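Local coordinates for protein 2-aminomuconate 6-semialdehyde dehydrogenase (Burkholderia cenocepacia, PDB 4U3W) that probably oxidises 2-aminomuconate 6-semialdehyde to 2-aminomuconate with a nicotinamide cofactor, as a tetrameric member of the aldehyde dehydrogenase family, at residues V53-A64 against F222-Q230; K276-F287 against L307-I318. All blocks are in the same frame, centred on the assembly; numbering follows the deposited sequence.

Interaction 1: V53-A64 against F222-Q230; sequences VCEADAALVDSA and FNLIHGHGQ
The His226 ring carries Val53 CG1 over one face, a CH-pi contact with the methyl 4.2 Å from the ring centroid, while Leu224 CG lies 4.1 Å from the ring plane, set toward its rim. The His228 ring is met instead at its edge, by the Glu55 carboxylate, whose plane is turned 33° from that of the ring. This is a His-carboxylate hydrogen bond, placed where the loop after strand 222-224 of the presumed cofactor-binding domain of an aldehyde dehydrogenase runs past the end of strand 49-54. ND1 of His228 donates to Glu55 OE1, close to the ring plane, and the backbone N of His228 donates to the syn lone pair of Glu55 OE2, so both carboxylate oxygens are gripped by one residue. A bend at chi2 (80°) curls the glutamate chain back to reach them. His228 also meets the Phe39 ring edge-to-face, and His226 NE2 is hydrogen-bonded to Thr206 OG1. Farther along, Ile225 points into the start of helix 58-76: its CG2 rests on Ala64 CB, while Ile225 CD1 meets Val61 CG2 at 3.9 Å, these two side chains crossing at about a right angle. Asp57 caps that helix through Leu60 N. Glu55 OE2 lies 3.3 Å from Gly227 CA. The two segments are joined by Ala56 N donating to His226 O at 2.8 Å.

Interaction 2: K276-F287 against L307-I318; sequences KNAAVVFADADF and LCSERVYVERPI
A bend at chi3 (-79°) turns the guanidinium of Arg311 back toward Lys276, and a bend at chi2 (70°) in Lys276 sends the lysine chain across Glu310 at about a right angle. Arg311 then grips a single backbone atom side-on: NE and NH2 both donate to Lys276 O, each at 2.9 Å and with the oxygen in the guanidinium plane. NH2 comes nearly along the C=O axis, whereas NE sits above the carbonyl plane. Ala278 CB covers one face of the same group, over its centre, and NH1 donates to Tyr313 OH, holding the phenol beside it.

The Lys276-Arg311 grip sits at one end of a parallel strand pair, 277-281 with 309-315, the two strands of a right-handed beta-alpha-beta crossover through helix 287-299. A regular ladder of backbone hydrogen bonds begins with Arg311 N to Asn277 O and ends with Glu315 N to Val281 O. The face bearing Ala278, Val280 and Tyr313 packs against helix 422-430; on the other, Val281 CB meets Val314 CG2. At the far end Glu315 OE1, approached from above its carboxylate plane, accepts from Ala283 N at 2.8 Å, and Ile318 CD1 reaches Val281 CG1 at 3.9 Å.

Back at the first end, Lys276 NZ forms a salt bridge with Glu310 OE1 on its anti side, 2.8 Å long, and also donates to Glu407 O. Asn277 ND2 bonds to Cys308 O and to Cys306 O. Glu310 takes further backbone donors from Ile409 and Phe410, which, with the lysine, would probably stabilise its negative charge in this buried setting.

Overall arrangement
After three earlier strands of its small N-terminal sheet, the chain lays down strand 49-54 and the start of helix 58-76, then makes a long excursion of 157 residues, largely helical, before 222-230 returns to close interaction 1. Only after that does interaction 2 open, at 276-287, and it closes quickly, over 19 residues that are mostly helix. The two contacts thus follow in series, neither nested nor crossed. They lie on opposite sides of the chain's centre, with their centres about 43 Å apart. Interaction 1 ties the small N-terminal sheet and its helix to the sheet containing 192-196 and 222-224; interaction 2 joins neighbouring strands inside the separate seven-stranded sheet.

Interaction 1: V53-A64 against F222-Q230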
loop_
_atom_site.group_PDB
_atom_site.type_symbol
_atom_site.label_atom_id
_atom_site.label_comp_id
_atom_site.label_asym_id
_atom_site.label_seq_id
_atom_site.Cartn_x
_atom_site.Cartn_y
_atom_site.Cartn_z
ATOM N N VAL A 53 8.978 -21.736 41.573
ATOM C CA VAL A 53 8.090 -21.097 40.603
ATOM C C VAL A 53 6.680 -21.540 40.945
ATOM O O VAL A 53 6.427 -22.748 41.123
ATOM C CB VAL A 53 8.423 -21.532 39.159
ATOM C CG1 VAL A 53 7.687 -20.662 38.151
ATOM C CG2 VAL A 53 9.968 -21.453 38.875
ATOM N N CYS A 54 5.754 -20.599 41.054
ATOM C CA CYS A 54 4.368 -20.983 41.323
ATOM C C CYS A 54 3.739 -21.670 40.103
ATOM O O CYS A 54 3.979 -21.291 38.953
ATOM C CB CYS A 54 3.547 -19.736 41.711
ATOM S SG CYS A 54 4.113 -19.051 43.269
ATOM N N GLU A 55 2.846 -22.611 40.336
ATOM C CA GLU A 55 2.184 -23.319 39.229
ATOM C C GLU A 55 0.704 -22.953 39.104
ATOM O O GLU A 55 -0.098 -23.264 40.036
ATOM C CB GLU A 55 2.305 -24.824 39.467
ATOM C CG GLU A 55 1.555 -25.699 38.470
ATOM C CD GLU A 55 2.342 -25.869 37.142
ATOM O OE1 GLU A 55 3.586 -26.025 37.156
ATOM O OE2 GLU A 55 1.697 -25.784 36.091
ATOM N N ALA A 56 0.279 -22.353 37.996
ATOM C CA ALA A 56 -1.153 -21.930 37.919
ATOM C C ALA A 56 -2.120 -23.090 37.568
ATOM O O ALA A 56 -1.933 -23.782 36.554
ATOM C CB ALA A 56 -1.319 -20.805 36.892
ATOM N N ASP A 57 -3.134 -23.327 38.399
ATOM C CA ASP A 57 -4.118 -24.348 38.054
ATOM C C ASP A 57 -5.211 -23.710 37.184
ATOM O O ASP A 57 -5.207 -22.484 36.937
ATOM C CB ASP A 57 -4.725 -25.011 39.313
ATOM C CG ASP A 57 -5.575 -24.046 40.179
ATOM O OD1 ASP A 57 -6.162 -23.083 39.678
ATOM O OD2 ASP A 57 -5.679 -24.284 41.397
ATOM N N ALA A 58 -6.161 -24.526 36.740
ATOM C CA ALA A 58 -7.168 -24.052 35.793
ATOM C C ALA A 58 -8.063 -22.902 36.341
ATOM O O ALA A 58 -8.515 -22.047 35.556
ATOM C CB ALA A 58 -8.042 -25.230 35.343
ATOM N N ALA A 59 -8.342 -22.887 37.646
ATOM C CA ALA A 59 -9.143 -21.785 38.229
ATOM C C ALA A 59 -8.346 -20.468 38.171
ATOM O O ALA A 59 -8.904 -19.402 37.831
ATOM C CB ALA A 59 -9.568 -22.088 39.660
ATOM N N LEU A 60 -7.048 -20.540 38.457
ATOM C CA LEU A 60 -6.210 -19.325 38.352
ATOM C C LEU A 60 -6.034 -18.835 36.901
ATOM O O LEU A 60 -6.118 -17.617 36.610
ATOM C CB LEU A 60 -4.858 -19.562 39.008
ATOM C CG LEU A 60 -4.111 -18.238 39.256
ATOM C CD1 LEU A 60 -5.052 -17.308 40.064
ATOM C CD2 LEU A 60 -2.820 -18.470 39.995
ATOM N N VAL A 61 -5.818 -19.754 35.971
ATOM C CA VAL A 61 -5.824 -19.349 34.582
ATOM C C VAL A 61 -7.135 -18.632 34.205
ATOM O O VAL A 61 -7.115 -17.559 33.567
ATOM C CB VAL A 61 -5.566 -20.559 33.644
ATOM C CG1 VAL A 61 -5.830 -20.172 32.165
ATOM C CG2 VAL A 61 -4.123 -21.105 33.869
ATOM N N ASP A 62 -8.275 -19.162 34.645
ATOM C CA ASP A 62 -9.542 -18.527 34.306
ATOM C C ASP A 62 -9.630 -17.117 34.920
ATOM O O ASP A 62 -10.164 -16.202 34.304
ATOM C CB ASP A 62 -10.731 -19.410 34.770
ATOM C CG ASP A 62 -12.052 -18.654 34.767
ATOM O OD1 ASP A 62 -12.561 -18.355 33.670
ATOM O OD2 ASP A 62 -12.602 -18.342 35.857
ATOM N N SER A 63 -9.146 -16.969 36.152
ATOM C CA SER A 63 -9.053 -15.650 36.785
ATOM C C SER A 63 -8.287 -14.629 35.910
ATOM O O SER A 63 -8.652 -13.484 35.841
ATOM C CB SER A 63 -8.374 -15.747 38.154
ATOM O OG SER A 63 -9.185 -16.536 39.028
ATOM N N ALA A 64 -7.174 -15.059 35.344
ATOM C CA ALA A 64 -6.329 -14.163 34.558
ATOM C C ALA A 64 -7.082 -13.740 33.299
ATOM O O ALA A 64 -7.055 -12.565 32.893
ATOM C CB ALA A 64 -5.024 -14.859 34.234
ATOM N N PHE A 222 -1.875 -6.619 31.179
ATOM C CA PHE A 222 -0.846 -7.617 31.035
ATOM C C PHE A 222 -0.882 -8.604 32.246
ATOM O O PHE A 222 -0.724 -8.184 33.387
ATOM C CB PHE A 222 0.542 -6.977 30.954
ATOM C CG PHE A 222 1.651 -7.992 30.935
ATOM C CD1 PHE A 222 2.085 -8.538 29.719
ATOM C CD2 PHE A 222 2.277 -8.384 32.117
ATOM C CE1 PHE A 222 3.120 -9.473 29.672
ATOM C CE2 PHE A 222 3.304 -9.321 32.079
ATOM C CZ PHE A 222 3.722 -9.867 30.868
ATOM N N ASN A 223 -1.055 -9.891 31.968
ATOM C CA ASN A 223 -1.123 -10.924 33.030
ATOM C C ASN A 223 -0.107 -12.020 32.715
ATOM O O ASN A 223 -0.008 -12.460 31.577
ATOM C CB ASN A 223 -2.522 -11.514 33.152
ATOM C CG ASN A 223 -3.562 -10.457 33.268
ATOM O OD1 ASN A 223 -3.857 -9.970 34.355
ATOM N ND2 ASN A 223 -4.108 -10.067 32.145
ATOM N N LEU A 224 0.672 -12.404 33.730
ATOM C CA LEU A 224 1.680 -13.460 33.623
ATOM C C LEU A 224 1.270 -14.658 34.458
ATOM O O LEU A 224 0.957 -14.514 35.645
ATOM C CB LEU A 224 3.037 -12.955 34.125
ATOM C CG LEU A 224 4.147 -14.017 34.065
ATOM C CD1 LEU A 224 4.588 -14.181 32.637
ATOM C CD2 LEU A 224 5.312 -13.467 34.863
ATOM N N ILE A 225 1.192 -15.825 33.848
ATOM C CA ILE A 225 0.907 -17.053 34.602
ATOM C C ILE A 225 2.034 -18.044 34.386
ATOM O O ILE A 225 2.427 -18.289 33.229
ATOM C CB ILE A 225 -0.411 -17.727 34.175
ATOM C CG1 ILE A 225 -0.538 -17.676 32.645
ATOM C CG2 ILE A 225 -1.620 -17.015 34.807
ATOM C CD1 ILE A 225 -1.661 -18.587 32.102
ATOM N N HIS A 226 2.548 -18.600 35.467
ATOM C CA HIS A 226 3.595 -19.592 35.346
ATOM C C HIS A 226 3.049 -20.995 35.399
ATOM O O HIS A 226 1.967 -21.266 36.013
ATOM C CB HIS A 226 4.634 -19.459 36.446
ATOM C CG HIS A 226 5.515 -18.249 36.302
ATOM N ND1 HIS A 226 6.409 -18.076 35.243
ATOM C CD2 HIS A 226 5.634 -17.136 37.070
ATOM C CE1 HIS A 226 7.071 -16.955 35.413
ATOM N NE2 HIS A 226 6.621 -16.354 36.509
ATOM N N GLY A 227 3.800 -21.897 34.779
ATOM C CA GLY A 227 3.444 -23.297 34.884
ATOM C C GLY A 227 3.889 -24.125 33.725
ATOM O O GLY A 227 4.592 -23.631 32.843
ATOM N N HIS A 228 3.450 -25.375 33.726
ATOM C CA HIS A 228 3.806 -26.305 32.685
ATOM C C HIS A 228 2.855 -26.223 31.498
ATOM O O HIS A 228 2.050 -25.306 31.415
ATOM C CB HIS A 228 3.895 -27.735 33.288
ATOM C CG HIS A 228 5.127 -27.908 34.111
ATOM N ND1 HIS A 228 5.318 -27.223 35.298
ATOM C CD2 HIS A 228 6.267 -28.624 33.898
ATOM C CE1 HIS A 228 6.499 -27.547 35.807
ATOM N NE2 HIS A 228 7.107 -28.372 34.966
ATOM N N GLY A 229 2.994 -27.144 30.552
ATOM C CA GLY A 229 2.272 -27.047 29.279
ATOM C C GLY A 229 1.138 -28.063 29.262
ATOM O O GLY A 229 0.038 -27.787 29.694
ATOM N N GLN A 230 1.407 -29.260 28.762
ATOM C CA GLN A 230 0.385 -30.289 28.682
ATOM C C GLN A 230 -0.208 -30.644 30.055
ATOM O O GLN A 230 0.518 -30.766 31.066
ATOM C CB GLN A 230 0.979 -31.526 28.030
ATOM C CG GLN A 230 0.000 -32.678 27.891
ATOM C CD GLN A 230 0.638 -33.958 27.384
ATOM O OE1 GLN A 230 1.775 -33.938 26.946
ATOM N NE2 GLN A 230 -0.099 -35.076 27.439
#

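Interaction 2: K276-F287 against L307-I318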
loop_
_atom_site.group_PDB
_atom_site.type_symbol
_atom_site.label_atom_id
_atom_site.label_comp_id
_atom_site.label_asym_id
_atom_site.label_seq_id
_atom_site.Cartn_x
_atom_site.Cartn_y
_atom_site.Cartn_z
ATOM N N LYS A 276 13.483 -28.180 9.841
ATOM C CA LYS A 276 14.718 -28.957 9.605
ATOM C C LYS A 276 15.447 -28.255 8.486
ATOM O O LYS A 276 15.453 -28.695 7.329
ATOM C CB LYS A 276 14.431 -30.402 9.253
ATOM C CG LYS A 276 15.723 -31.298 9.232
ATOM C CD LYS A 276 16.296 -31.534 10.652
ATOM C CE LYS A 276 17.548 -32.470 10.595
ATOM N NZ LYS A 276 18.008 -32.798 11.974
ATOM N N ASN A 277 15.988 -27.094 8.832
ATOM C CA ASN A 277 16.458 -26.139 7.861
ATOM C C ASN A 277 17.790 -26.497 7.211
ATOM O O ASN A 277 18.662 -27.066 7.844
ATOM C CB ASN A 277 16.577 -24.771 8.518
ATOM C CG ASN A 277 15.320 -24.416 9.293
ATOM O OD1 ASN A 277 14.222 -24.334 8.727
ATOM N ND2 ASN A 277 15.482 -24.182 10.573
ATOM N N ALA A 278 17.912 -26.151 5.935
ATOM C CA ALA A 278 19.149 -26.352 5.164
ATOM C C ALA A 278 19.947 -25.056 4.946
ATOM O O ALA A 278 19.359 -23.933 4.847
ATOM C CB ALA A 278 18.829 -26.976 3.811
ATOM N N ALA A 279 21.267 -25.225 4.874
ATOM C CA ALA A 279 22.175 -24.220 4.321
ATOM C C ALA A 279 22.800 -24.826 3.051
ATOM O O ALA A 279 23.190 -26.007 3.054
ATOM C CB ALA A 279 23.256 -23.835 5.345
ATOM N N VAL A 280 22.827 -24.045 1.965
ATOM C CA VAL A 280 23.355 -24.512 0.670
ATOM C C VAL A 280 24.566 -23.676 0.342
ATOM O O VAL A 280 24.491 -22.461 0.409
ATOM C CB VAL A 280 22.294 -24.408 -0.480
ATOM C CG1 VAL A 280 22.855 -24.935 -1.808
ATOM C CG2 VAL A 280 21.036 -25.216 -0.098
ATOM N N VAL A 281 25.687 -24.337 0.067
ATOM C CA VAL A 281 26.905 -23.637 -0.305
ATOM C C VAL A 281 27.360 -24.046 -1.712
ATOM O O VAL A 281 27.776 -25.164 -1.918
ATOM C CB VAL A 281 28.069 -23.888 0.712
ATOM C CG1 VAL A 281 29.278 -23.023 0.330
ATOM C CG2 VAL A 281 27.593 -23.525 2.150
ATOM N N PHE A 282 27.277 -23.123 -2.669
ATOM C CA PHE A 282 27.744 -23.389 -4.014
ATOM C C PHE A 282 29.278 -23.200 -4.081
ATOM O O PHE A 282 29.826 -22.424 -3.281
ATOM C CB PHE A 282 27.016 -22.454 -5.001
ATOM C CG PHE A 282 25.590 -22.864 -5.258
ATOM C CD1 PHE A 282 25.290 -23.790 -6.257
ATOM C CD2 PHE A 282 24.550 -22.360 -4.460
ATOM C CE1 PHE A 282 23.994 -24.181 -6.494
ATOM C CE2 PHE A 282 23.234 -22.726 -4.701
ATOM C CZ PHE A 282 22.954 -23.648 -5.710
ATOM N N ALA A 283 29.958 -23.861 -5.036
ATOM C CA ALA A 283 31.414 -23.723 -5.180
ATOM C C ALA A 283 31.817 -22.268 -5.465
ATOM O O ALA A 283 32.934 -21.877 -5.154
ATOM C CB ALA A 283 31.980 -24.674 -6.333
ATOM N N ASP A 284 30.915 -21.456 -6.029
ATOM C CA ASP A 284 31.252 -20.062 -6.335
ATOM C C ASP A 284 31.052 -19.120 -5.139
ATOM O O ASP A 284 31.203 -17.895 -5.260
ATOM C CB ASP A 284 30.448 -19.557 -7.545
ATOM C CG ASP A 284 28.906 -19.488 -7.293
ATOM O OD1 ASP A 284 28.464 -19.143 -6.177
ATOM O OD2 ASP A 284 28.119 -19.757 -8.247
ATOM N N ALA A 285 30.687 -19.679 -3.982
ATOM C CA ALA A 285 30.496 -18.858 -2.789
ATOM C C ALA A 285 31.796 -18.276 -2.308
ATOM O O ALA A 285 32.865 -18.782 -2.655
ATOM C CB ALA A 285 29.811 -19.688 -1.625
ATOM N N ASP A 286 31.694 -17.208 -1.522
ATOM C CA ASP A 286 32.822 -16.688 -0.753
ATOM C C ASP A 286 33.124 -17.709 0.337
ATOM O O ASP A 286 32.364 -17.837 1.271
ATOM C CB ASP A 286 32.467 -15.297 -0.180
ATOM C CG ASP A 286 33.570 -14.688 0.726
ATOM O OD1 ASP A 286 34.392 -15.401 1.355
ATOM O OD2 ASP A 286 33.571 -13.448 0.847
ATOM N N PHE A 287 34.223 -18.439 0.197
ATOM C CA PHE A 287 34.453 -19.642 1.007
ATOM C C PHE A 287 34.575 -19.315 2.481
ATOM O O PHE A 287 33.871 -19.921 3.310
ATOM C CB PHE A 287 35.719 -20.381 0.525
ATOM C CG PHE A 287 35.993 -21.701 1.270
ATOM C CD1 PHE A 287 35.410 -22.880 0.838
ATOM C CD2 PHE A 287 36.851 -21.739 2.377
ATOM C CE1 PHE A 287 35.654 -24.100 1.512
ATOM C CE2 PHE A 287 37.129 -22.941 3.049
ATOM C CZ PHE A 287 36.534 -24.130 2.601
ATOM N N LEU A 307 15.483 -21.699 13.717
ATOM C CA LEU A 307 16.068 -21.321 12.426
ATOM C C LEU A 307 17.427 -21.966 12.106
ATOM O O LEU A 307 18.004 -21.733 11.001
ATOM C CB LEU A 307 16.218 -19.821 12.390
ATOM C CG LEU A 307 14.932 -18.994 12.590
ATOM C CD1 LEU A 307 15.290 -17.542 12.867
ATOM C CD2 LEU A 307 14.009 -19.131 11.351
ATOM N N CYS A 308 17.957 -22.740 13.048
ATOM C CA CYS A 308 19.306 -23.317 12.830
ATOM C C CYS A 308 19.351 -24.277 11.666
ATOM O O CYS A 308 18.348 -24.890 11.310
ATOM C CB CYS A 308 19.841 -24.036 14.097
ATOM S SG CYS A 308 20.457 -22.824 15.283
ATOM N N SER A 309 20.530 -24.360 11.040
ATOM C CA SER A 309 20.743 -25.238 9.922
ATOM C C SER A 309 21.233 -26.595 10.429
ATOM O O SER A 309 22.400 -26.728 10.788
ATOM C CB SER A 309 21.783 -24.634 8.939
ATOM O OG SER A 309 23.034 -24.457 9.606
ATOM N N GLU A 310 20.366 -27.612 10.416
ATOM C CA GLU A 310 20.795 -28.946 10.798
ATOM C C GLU A 310 21.133 -29.800 9.577
ATOM O O GLU A 310 21.726 -30.857 9.749
ATOM C CB GLU A 310 19.709 -29.639 11.684
ATOM C CG GLU A 310 19.632 -28.933 13.041
ATOM C CD GLU A 310 18.726 -29.665 14.094
ATOM O OE1 GLU A 310 18.040 -30.654 13.740
ATOM O OE2 GLU A 310 18.739 -29.242 15.264
ATOM N N ARG A 311 20.785 -29.331 8.356
ATOM C CA ARG A 311 21.217 -29.967 7.093
ATOM C C ARG A 311 22.079 -28.940 6.383
ATOM O O ARG A 311 21.751 -27.740 6.370
ATOM C CB ARG A 311 20.050 -30.361 6.154
ATOM C CG ARG A 311 18.997 -31.319 6.763
ATOM C CD ARG A 311 17.897 -31.633 5.755
ATOM N NE ARG A 311 16.893 -30.537 5.642
ATOM C CZ ARG A 311 16.244 -30.246 4.513
ATOM N NH1 ARG A 311 16.524 -30.911 3.395
ATOM N NH2 ARG A 311 15.328 -29.277 4.486
ATOM N N VAL A 312 23.198 -29.396 5.840
ATOM C CA VAL A 312 24.047 -28.544 4.986
ATOM C C VAL A 312 24.319 -29.291 3.678
ATOM O O VAL A 312 24.611 -30.497 3.716
ATOM C CB VAL A 312 25.407 -28.184 5.671
ATOM C CG1 VAL A 312 26.225 -27.190 4.785
ATOM C CG2 VAL A 312 25.152 -27.586 7.062
ATOM N N TYR A 313 24.190 -28.596 2.530
ATOM C CA TYR A 313 24.545 -29.186 1.239
ATOM C C TYR A 313 25.629 -28.342 0.568
ATOM O O TYR A 313 25.444 -27.159 0.366
ATOM C CB TYR A 313 23.344 -29.303 0.291
ATOM C CG TYR A 313 22.166 -30.122 0.877
ATOM C CD1 TYR A 313 22.160 -31.511 0.856
ATOM C CD2 TYR A 313 21.077 -29.475 1.429
ATOM C CE1 TYR A 313 21.062 -32.262 1.387
ATOM C CE2 TYR A 313 19.978 -30.198 1.976
ATOM C CZ TYR A 313 19.997 -31.586 1.948
ATOM O OH TYR A 313 18.908 -32.204 2.468
ATOM N N VAL A 314 26.745 -28.973 0.213
ATOM C CA VAL A 314 27.895 -28.245 -0.336
ATOM C C VAL A 314 28.233 -28.844 -1.698
ATOM O O VAL A 314 28.276 -30.063 -1.852
ATOM C CB VAL A 314 29.112 -28.315 0.615
ATOM C CG1 VAL A 314 30.331 -27.563 0.051
ATOM C CG2 VAL A 314 28.721 -27.756 2.003
ATOM N N GLU A 315 28.431 -27.982 -2.693
ATOM C CA GLU A 315 28.705 -28.462 -4.030
ATOM C C GLU A 315 30.012 -29.272 -4.010
ATOM O O GLU A 315 31.001 -28.863 -3.380
ATOM C CB GLU A 315 28.772 -27.303 -5.031
ATOM C CG GLU A 315 28.665 -27.754 -6.458
ATOM C CD GLU A 315 28.680 -26.550 -7.435
ATOM O OE1 GLU A 315 28.559 -25.387 -6.988
ATOM O OE2 GLU A 315 28.839 -26.812 -8.627
ATOM N N ARG A 316 30.015 -30.408 -4.703
ATOM C CA ARG A 316 31.073 -31.403 -4.518
ATOM C C ARG A 316 32.535 -30.880 -4.660
ATOM O O ARG A 316 33.375 -31.294 -3.881
ATOM C CB ARG A 316 30.854 -32.591 -5.482
ATOM C CG ARG A 316 31.646 -33.836 -5.122
ATOM C CD ARG A 316 31.336 -34.963 -6.073
ATOM N NE ARG A 316 29.927 -35.340 -6.050
ATOM C CZ ARG A 316 29.381 -36.141 -5.140
ATOM N NH1 ARG A 316 30.109 -36.627 -4.145
ATOM N NH2 ARG A 316 28.096 -36.442 -5.212
ATOM N N PRO A 317 32.845 -29.959 -5.615
ATOM C CA PRO A 317 34.272 -29.591 -5.682
ATOM C C PRO A 317 34.872 -28.910 -4.429
ATOM O O PRO A 317 36.088 -28.945 -4.261
ATOM C CB PRO A 317 34.331 -28.620 -6.874
ATOM C CG PRO A 317 33.180 -28.980 -7.704
ATOM C CD PRO A 317 32.087 -29.380 -6.742
ATOM N N ILE A 318 34.062 -28.315 -3.547
ATOM C CA ILE A 318 34.627 -27.729 -2.343
ATOM C C ILE A 318 34.203 -28.484 -1.078
ATOM O O ILE A 318 34.439 -28.003 0.037
ATOM C CB ILE A 318 34.217 -26.231 -2.178
ATOM C CG1 ILE A 318 32.699 -26.061 -2.243
ATOM C CG2 ILE A 318 34.906 -25.329 -3.219
ATOM C CD1 ILE A 318 32.227 -24.754 -1.610
HETATM O O HOH W 1 20.683 -33.111 11.390
HETATM O O HOH W 2 16.745 -27.093 11.643
HETATM O O HOH W 3 29.246 -22.902 -8.082
#